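Local coordinates for protein malate dehydrogenase (Picrophilus torridus, PDB 4BGV) that probably catalyses the reversible NAD-dependent oxidation of malate to oxaloacetate, a step of the tricarboxylic acid cycle, at residues G181-P186 and K302-S307; V185-Y190 and E295-A300. One frame throughout, in Å; residues are numbered along the deposited sequence.

Interaction 1: G181-P186 and K302-S307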
ATOM      1  N   GLY A 181      28.856  -8.317  12.258  1.00 16.95           N
ATOM      2  CA  GLY A 181      30.269  -7.996  12.372  1.00 21.31           C
ATOM      3  C   GLY A 181      31.128  -9.101  11.799  1.00 22.70           C
ATOM      4  O   GLY A 181      30.870  -9.593  10.706  1.00 18.84           O
ATOM      5  N   ASP A 182      32.147  -9.512  12.539  1.00 21.39           N
ATOM      6  CA  ASP A 182      33.025 -10.561  12.038  1.00 23.07           C
ATOM      7  C   ASP A 182      32.350 -11.927  12.077  1.00 18.78           C
ATOM      8  O   ASP A 182      32.866 -12.888  11.509  1.00 25.88           O
ATOM      9  CB  ASP A 182      34.346 -10.583  12.811  1.00 31.65           C
ATOM     10  CG  ASP A 182      35.143  -9.292  12.639  1.00 41.95           C
ATOM     11  OD1 ASP A 182      35.266  -8.809  11.486  1.00 42.88           O
ATOM     12  OD2 ASP A 182      35.632  -8.757  13.660  1.00 46.39           O
ATOM     13  N   ASP A 183      31.208 -12.022  12.753  1.00 18.59           N
ATOM     14  CA  ASP A 183      30.459 -13.281  12.777  1.00 18.31           C
ATOM     15  C   ASP A 183      29.544 -13.470  11.561  1.00 20.71           C
ATOM     16  O   ASP A 183      28.940 -14.538  11.397  1.00 19.53           O
ATOM     17  CB  ASP A 183      29.637 -13.416  14.058  1.00 19.95           C
ATOM     18  CG  ASP A 183      30.502 -13.724  15.280  1.00 22.22           C
ATOM     19  OD1 ASP A 183      31.637 -14.208  15.103  1.00 22.10           O
ATOM     20  OD2 ASP A 183      30.028 -13.493  16.417  1.00 25.72           O
ATOM     21  N   MET A 184      29.411 -12.425  10.741  1.00 16.09           N
ATOM     22  CA  MET A 184      28.569 -12.490   9.548  1.00 13.38           C
ATOM     23  C   MET A 184      29.289 -13.305   8.489  1.00 16.12           C
ATOM     24  O   MET A 184      30.509 -13.220   8.356  1.00 17.26           O
ATOM     25  CB  MET A 184      28.314 -11.085   8.999  1.00 15.06           C
ATOM     26  CG  MET A 184      27.249 -10.992   7.909  1.00 18.80           C
ATOM     27  SD  MET A 184      27.198  -9.295   7.241  1.00 18.40           S
ATOM     28  CE  MET A 184      28.496  -9.361   6.006  1.00 15.56           C
ATOM     29  N   VAL A 185      28.534 -14.095   7.730  1.00 14.40           N
ATOM     30  CA  VAL A 185      29.129 -14.905   6.671  1.00 15.58           C
ATOM     31  C   VAL A 185      28.349 -14.679   5.380  1.00 17.44           C
ATOM     32  O   VAL A 185      27.261 -15.228   5.193  1.00 14.41           O
ATOM     33  CB  VAL A 185      29.113 -16.410   7.004  1.00 16.20           C
ATOM     34  CG1 VAL A 185      29.789 -17.209   5.873  1.00 14.50           C
ATOM     35  CG2 VAL A 185      29.806 -16.678   8.339  1.00 15.07           C
ATOM     36  N   PRO A 186      28.898 -13.852   4.486  1.00 17.99           N
ATOM     37  CA  PRO A 186      28.220 -13.649   3.204  1.00 15.29           C
ATOM     38  C   PRO A 186      28.494 -14.825   2.272  1.00 14.35           C
ATOM     39  O   PRO A 186      29.568 -15.426   2.366  1.00 15.63           O
ATOM     40  CB  PRO A 186      28.911 -12.398   2.651  1.00 15.23           C
ATOM     41  CG  PRO A 186      30.318 -12.492   3.200  1.00 19.24           C
ATOM     42  CD  PRO A 186      30.197 -13.149   4.560  1.00 20.02           C
ATOM     43  N   LYS A 302      33.026 -21.505  10.648  1.00 16.10           N
ATOM     44  CA  LYS A 302      33.594 -22.123  11.839  1.00 17.91           C
ATOM     45  C   LYS A 302      33.968 -21.080  12.890  1.00 20.41           C
ATOM     46  O   LYS A 302      33.806 -21.308  14.086  1.00 18.32           O
ATOM     47  CB  LYS A 302      34.786 -23.014  11.474  1.00 18.70           C
ATOM     48  CG  LYS A 302      34.339 -24.369  10.949  1.00 17.54           C
ATOM     49  CD  LYS A 302      35.506 -25.224  10.473  1.00 21.68           C
ATOM     50  CE  LYS A 302      34.987 -26.451   9.729  1.00 24.21           C
ATOM     51  NZ  LYS A 302      36.081 -27.380   9.327  1.00 29.27           N
ATOM     52  N   LYS A 303      34.436 -19.924  12.438  1.00 20.08           N
ATOM     53  CA  LYS A 303      34.767 -18.834  13.347  0.50 24.60           C
ATOM     54  C   LYS A 303      33.513 -18.288  14.025  1.00 23.43           C
ATOM     55  O   LYS A 303      33.517 -18.008  15.223  1.00 24.87           O
ATOM     56  CB  LYS A 303      35.515 -17.724  12.600  0.50 27.40           C
ATOM     57  CG  LYS A 303      36.988 -18.045  12.361  0.50 32.39           C
ATOM     58  CD  LYS A 303      37.637 -17.139  11.312  0.50 34.94           C
ATOM     59  CE  LYS A 303      37.192 -15.689  11.436  0.50 34.88           C
ATOM     60  NZ  LYS A 303      36.087 -15.368  10.483  0.50 32.18           N
ATOM     61  N   SER A 304      32.443 -18.143  13.250  1.00 18.20           N
ATOM     62  CA  SER A 304      31.170 -17.679  13.791  0.50 18.78           C
ATOM     63  C   SER A 304      30.638 -18.684  14.802  1.00 19.43           C
ATOM     64  O   SER A 304      30.140 -18.307  15.872  1.00 19.88           O
ATOM     65  CB  SER A 304      30.141 -17.465  12.677  0.50 17.87           C
ATOM     66  OG  SER A 304      30.593 -16.516  11.725  0.50 21.60           O
ATOM     67  N   VAL A 305      30.757 -19.965  14.466  1.00 16.76           N
ATOM     68  CA  VAL A 305      30.326 -21.055  15.332  1.00 16.36           C
ATOM     69  C   VAL A 305      31.018 -21.002  16.693  1.00 17.25           C
ATOM     70  O   VAL A 305      30.354 -21.102  17.730  1.00 17.78           O
ATOM     71  CB  VAL A 305      30.533 -22.432  14.652  1.00 19.75           C
ATOM     72  CG1 VAL A 305      30.611 -23.546  15.685  1.00 23.60           C
ATOM     73  CG2 VAL A 305      29.401 -22.693  13.640  1.00 18.12           C
ATOM     74  N   GLU A 306      32.334 -20.807  16.690  1.00 24.42           N
ATOM     75  CA  GLU A 306      33.100 -20.727  17.936  1.00 29.44           C
ATOM     76  C   GLU A 306      32.626 -19.563  18.816  1.00 27.21           C
ATOM     77  O   GLU A 306      32.504 -19.701  20.034  1.00 23.21           O
ATOM     78  CB  GLU A 306      34.601 -20.638  17.637  1.00 37.63           C
ATOM     79  CG  GLU A 306      35.356 -19.560  18.406  1.00 48.74           C
ATOM     80  CD  GLU A 306      36.137 -18.627  17.483  1.00 58.08           C
ATOM     81  OE1 GLU A 306      37.293 -18.967  17.143  1.00 61.04           O
ATOM     82  OE2 GLU A 306      35.592 -17.564  17.091  1.00 57.46           O
ATOM     83  N   SER A 307      32.327 -18.432  18.188  1.00 23.72           N
ATOM     84  CA  SER A 307      31.841 -17.258  18.901  1.00 23.06           C
ATOM     85  C   SER A 307      30.504 -17.542  19.591  1.00 25.22           C
ATOM     86  O   SER A 307      30.311 -17.212  20.764  1.00 22.99           O
ATOM     87  CB  SER A 307      31.702 -16.084  17.927  1.00 28.88           C
ATOM     88  OG  SER A 307      30.975 -15.027  18.513  1.00 28.88           O
TER

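Interaction 2: V185-Y190 and E295-A300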
ATOM      1  N   VAL A 185      28.534 -14.095   7.730  1.00 14.40           N
ATOM      2  CA  VAL A 185      29.129 -14.905   6.671  1.00 15.58           C
ATOM      3  C   VAL A 185      28.349 -14.679   5.380  1.00 17.44           C
ATOM      4  O   VAL A 185      27.261 -15.228   5.193  1.00 14.41           O
ATOM      5  CB  VAL A 185      29.113 -16.410   7.004  1.00 16.20           C
ATOM      6  CG1 VAL A 185      29.789 -17.209   5.873  1.00 14.50           C
ATOM      7  CG2 VAL A 185      29.806 -16.678   8.339  1.00 15.07           C
ATOM      8  N   PRO A 186      28.898 -13.852   4.486  1.00 17.99           N
ATOM      9  CA  PRO A 186      28.220 -13.649   3.204  1.00 15.29           C
ATOM     10  C   PRO A 186      28.494 -14.825   2.272  1.00 14.35           C
ATOM     11  O   PRO A 186      29.568 -15.426   2.366  1.00 15.63           O
ATOM     12  CB  PRO A 186      28.911 -12.398   2.651  1.00 15.23           C
ATOM     13  CG  PRO A 186      30.318 -12.492   3.200  1.00 19.24           C
ATOM     14  CD  PRO A 186      30.197 -13.149   4.560  1.00 20.02           C
ATOM     15  N   PHE A 187      27.530 -15.166   1.416  1.00 15.07           N
ATOM     16  CA  PHE A 187      27.796 -16.037   0.266  1.00 15.92           C
ATOM     17  C   PHE A 187      27.705 -15.117  -0.940  1.00 17.71           C
ATOM     18  O   PHE A 187      26.605 -14.782  -1.412  1.00 16.33           O
ATOM     19  CB  PHE A 187      26.757 -17.164   0.105  1.00 14.29           C
ATOM     20  CG  PHE A 187      26.894 -18.309   1.087  1.00 14.78           C
ATOM     21  CD1 PHE A 187      27.186 -18.085   2.426  1.00 15.34           C
ATOM     22  CD2 PHE A 187      26.669 -19.611   0.669  1.00 11.45           C
ATOM     23  CE1 PHE A 187      27.285 -19.152   3.330  1.00 15.18           C
ATOM     24  CE2 PHE A 187      26.751 -20.678   1.558  1.00 14.04           C
ATOM     25  CZ  PHE A 187      27.057 -20.448   2.895  1.00 13.27           C
ATOM     26  N   ILE A 188      28.858 -14.675  -1.419  1.00 17.20           N
ATOM     27  CA  ILE A 188      28.899 -13.767  -2.560  1.00 18.88           C
ATOM     28  C   ILE A 188      28.299 -14.433  -3.785  1.00 13.98           C
ATOM     29  O   ILE A 188      27.587 -13.792  -4.554  1.00 12.93           O
ATOM     30  CB  ILE A 188      30.342 -13.313  -2.858  1.00 19.37           C
ATOM     31  CG1 ILE A 188      30.870 -12.465  -1.705  1.00 20.89           C
ATOM     32  CG2 ILE A 188      30.415 -12.550  -4.162  1.00 17.78           C
ATOM     33  CD1 ILE A 188      29.862 -11.495  -1.158  1.00 19.20           C
ATOM     34  N   ARG A 189      28.561 -15.730  -3.944  1.00 12.59           N
ATOM     35  CA  ARG A 189      28.043 -16.461  -5.102  1.00 14.59           C
ATOM     36  C   ARG A 189      26.517 -16.535  -5.145  1.00 14.12           C
ATOM     37  O   ARG A 189      25.941 -16.715  -6.218  1.00 15.95           O
ATOM     38  CB  ARG A 189      28.654 -17.864  -5.186  1.00 17.01           C
ATOM     39  CG  ARG A 189      28.330 -18.743  -3.999  1.00 18.12           C
ATOM     40  CD  ARG A 189      29.276 -19.934  -3.904  1.00 16.20           C
ATOM     41  NE  ARG A 189      28.991 -20.700  -2.700  1.00 17.45           N
ATOM     42  CZ  ARG A 189      28.298 -21.830  -2.686  1.00 19.22           C
ATOM     43  NH1 ARG A 189      27.844 -22.346  -3.826  1.00 18.47           N
ATOM     44  NH2 ARG A 189      28.094 -22.461  -1.542  1.00 20.66           N
ATOM     45  N   TYR A 190      25.861 -16.395  -3.990  1.00 10.44           N
ATOM     46  CA  TYR A 190      24.400 -16.412  -3.961  1.00 14.27           C
ATOM     47  C   TYR A 190      23.808 -15.008  -3.980  1.00 13.38           C
ATOM     48  O   TYR A 190      22.615 -14.823  -3.732  1.00 15.70           O
ATOM     49  CB  TYR A 190      23.887 -17.149  -2.730  1.00 10.62           C
ATOM     50  CG  TYR A 190      24.082 -18.654  -2.738  1.00 10.44           C
ATOM     51  CD1 TYR A 190      24.545 -19.330  -3.868  1.00 14.38           C
ATOM     52  CD2 TYR A 190      23.747 -19.402  -1.623  1.00 13.95           C
ATOM     53  CE1 TYR A 190      24.701 -20.722  -3.855  1.00 12.35           C
ATOM     54  CE2 TYR A 190      23.898 -20.784  -1.601  1.00 13.36           C
ATOM     55  CZ  TYR A 190      24.366 -21.434  -2.712  1.00 13.54           C
ATOM     56  OH  TYR A 190      24.496 -22.803  -2.658  1.00 17.21           O
ATOM     57  N   GLU A 295      34.907 -23.708   0.547  1.00 16.53           N
ATOM     58  CA  GLU A 295      35.964 -23.667   1.556  0.50 16.89           C
ATOM     59  C   GLU A 295      36.075 -22.323   2.281  1.00 17.73           C
ATOM     60  O   GLU A 295      36.278 -22.284   3.502  1.00 18.26           O
ATOM     61  CB  GLU A 295      37.310 -24.095   0.955  0.50 20.42           C
ATOM     62  CG  GLU A 295      38.543 -23.644   1.737  0.50 24.83           C
ATOM     63  CD  GLU A 295      38.588 -24.161   3.168  0.50 26.49           C
ATOM     64  OE1 GLU A 295      37.823 -25.088   3.509  0.50 29.81           O
ATOM     65  OE2 GLU A 295      39.401 -23.634   3.958  0.50 23.29           O
ATOM     66  N   ASP A 296      35.933 -21.223   1.551  1.00 16.52           N
ATOM     67  CA  ASP A 296      36.008 -19.901   2.185  1.00 20.22           C
ATOM     68  C   ASP A 296      34.860 -19.700   3.175  1.00 17.38           C
ATOM     69  O   ASP A 296      35.061 -19.238   4.303  1.00 16.00           O
ATOM     70  CB  ASP A 296      35.987 -18.784   1.141  1.00 24.16           C
ATOM     71  CG  ASP A 296      37.337 -18.550   0.513  1.00 38.62           C
ATOM     72  OD1 ASP A 296      38.349 -18.980   1.108  1.00 42.38           O
ATOM     73  OD2 ASP A 296      37.389 -17.928  -0.573  1.00 44.13           O
ATOM     74  N   GLU A 297      33.659 -20.074   2.751  1.00 14.76           N
ATOM     75  CA  GLU A 297      32.476 -19.904   3.580  1.00 13.91           C
ATOM     76  C   GLU A 297      32.547 -20.793   4.814  1.00 13.87           C
ATOM     77  O   GLU A 297      32.149 -20.386   5.903  1.00 13.76           O
ATOM     78  CB  GLU A 297      31.214 -20.207   2.773  1.00 14.48           C
ATOM     79  CG  GLU A 297      31.007 -19.252   1.603  1.00 15.80           C
ATOM     80  CD  GLU A 297      30.197 -19.859   0.461  1.00 18.76           C
ATOM     81  OE1 GLU A 297      29.838 -21.059   0.536  1.00 18.93           O
ATOM     82  OE2 GLU A 297      29.953 -19.139  -0.532  1.00 15.73           O
ATOM     83  N   LEU A 298      33.086 -21.997   4.635  1.00 14.35           N
ATOM     84  CA  LEU A 298      33.234 -22.951   5.723  1.00 17.01           C
ATOM     85  C   LEU A 298      34.151 -22.408   6.817  1.00 19.11           C
ATOM     86  O   LEU A 298      33.823 -22.496   8.004  1.00 14.79           O
ATOM     87  CB  LEU A 298      33.817 -24.274   5.202  1.00 15.17           C
ATOM     88  CG  LEU A 298      33.965 -25.342   6.289  1.00 23.61           C
ATOM     89  CD1 LEU A 298      32.602 -25.752   6.838  1.00 24.17           C
ATOM     90  CD2 LEU A 298      34.746 -26.543   5.763  1.00 24.97           C
ATOM     91  N   GLU A 299      35.298 -21.859   6.427  1.00 18.96           N
ATOM     92  CA  GLU A 299      36.257 -21.248   7.353  0.50 20.60           C
ATOM     93  C   GLU A 299      35.599 -20.139   8.155  1.00 17.20           C
ATOM     94  O   GLU A 299      35.744 -20.024   9.369  1.00 21.23           O
ATOM     95  CB  GLU A 299      37.414 -20.617   6.571  0.50 20.46           C
ATOM     96  CG  GLU A 299      38.352 -21.587   5.899  0.50 21.79           C
ATOM     97  CD  GLU A 299      39.404 -20.892   5.039  0.50 29.01           C
ATOM     98  OE1 GLU A 299      39.072 -19.899   4.355  0.50 30.79           O
ATOM     99  OE2 GLU A 299      40.565 -21.344   5.040  0.50 30.54           O
ATOM    100  N   ALA A 300      34.906 -19.278   7.421  1.00 19.05           N
ATOM    101  CA  ALA A 300      34.221 -18.148   8.040  1.00 18.83           C
ATOM    102  C   ALA A 300      33.124 -18.637   8.981  1.00 20.83           C
ATOM    103  O   ALA A 300      32.931 -18.084  10.063  1.00 18.69           O
ATOM    104  CB  ALA A 300      33.641 -17.233   6.978  1.00 18.28           C
TER
HETATM  105  O   HOH W   1      31.059 -16.519  -0.358  1.00 28.41           O
HETATM  106  O   HOH W   2      31.025 -16.926  -2.871  1.00 27.99           O

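Interaction 1: G181-P186 and K302-S307
Asp183 meets the helix 302-307 with both its backbone carbonyl and its carboxylate, one turn of the helix apart. Along its side chain, CB lies 4.0 Å from Ser304 OG; CG then stands anti to the carbonyl carbon (chi1 -74°), which carries the carboxylate on to Ser307. There OD1 rests 3.4 Å from Ser307 CB, while OD2 accepts a hydrogen bond of 2.8 Å from Ser307 OG on its syn side, the donor 23° out of the carboxylate plane. Chi1 of 168° turns Ser307 OG away from its own backbone N and toward the carboxylate. The pair joins the short 3-10 turn that leads into strand 184-193 to helix 295-321 of the alpha/beta C-terminal domain, just after His180, the probable proton acceptor; Ser307 also lies near Arg93, a likely substrate-binding residue. With an alanine in place of Asp183, the Ser307 hydroxyl would probably lose this acceptor and be free to turn. In one of its two conformers Ser304 OG donates to Asp183 O at 2.6 Å, from above the carbonyl plane, its single proton shared or alternating with Ala300 O one turn back. Past the turn, Val185 CG2 lies 3.5 Å from the same Ser304 OG.

Interaction 2: V185-Y190 and E295-A300
Glu297 reaches from its helix to Arg189 and Phe187, and its carboxylate serves both. The salt bridge is side-on: Arg189 NE donates to Glu297 OE2 at 2.8 Å with an N-H...O angle of 160°, and Arg189 NH2 to Glu297 OE1 at 3.1 Å. Both oxygens use their syn lone pairs, and the two planes are only 22° apart, a fit that limits rotation of either group. The arginine chain, extended from CG to NE, brings NE and NH2 up to the carboxylate, and one guanidinium face lies against the ring of Tyr190.

The carboxylate lies nearly flat on Phe187, with Glu297 CD 3.5 Å above the ring plane, and Glu297 CG makes a CH-pi contact 4.0 Å from the ring centroid.

Two waters complete the polar network: one links Glu297 OE2, at 2.8 Å, to Pro186 O and Ile188 N, and a second accepts from Arg189 N, with a weak bond to the same oxygen. This buried acid is thus well supplied with donors, which would favour its charged form.

Apolar packing is slighter, with Val185 CG1 4.0 Å from Ala300 CB.

Strand 185-187 runs nearly antiparallel to the start of the helix, the axes 8.6 Å apart, and then enters a type I turn from Phe187 to Tyr190. This is strand-on-helix packing in the C-terminal domain of the LDH/MDH superfamily.

In the fold
The chain first builds the NAD-binding Rossmann domain, then enters the C-terminal domain and, after strand 172-178, reaches 181-190, the shared first side of both contacts. It next runs through helices 204-215, 217-225 and 232-246 and the antiparallel sheet of strands 251-259, 272-281 and 284-288 before helix 295-321 returns to the same strand. Interaction 2 closes the shorter loop and interaction 1 the longer one, so the contacts nest: as the strand runs on, its partners come earlier in the helix. They overlap at Val185 and Pro186, with centres about 10 Å apart. Together they tie the C-terminal helix along strand 184-193, from the end next to the probable catalytic histidine to the turn beyond.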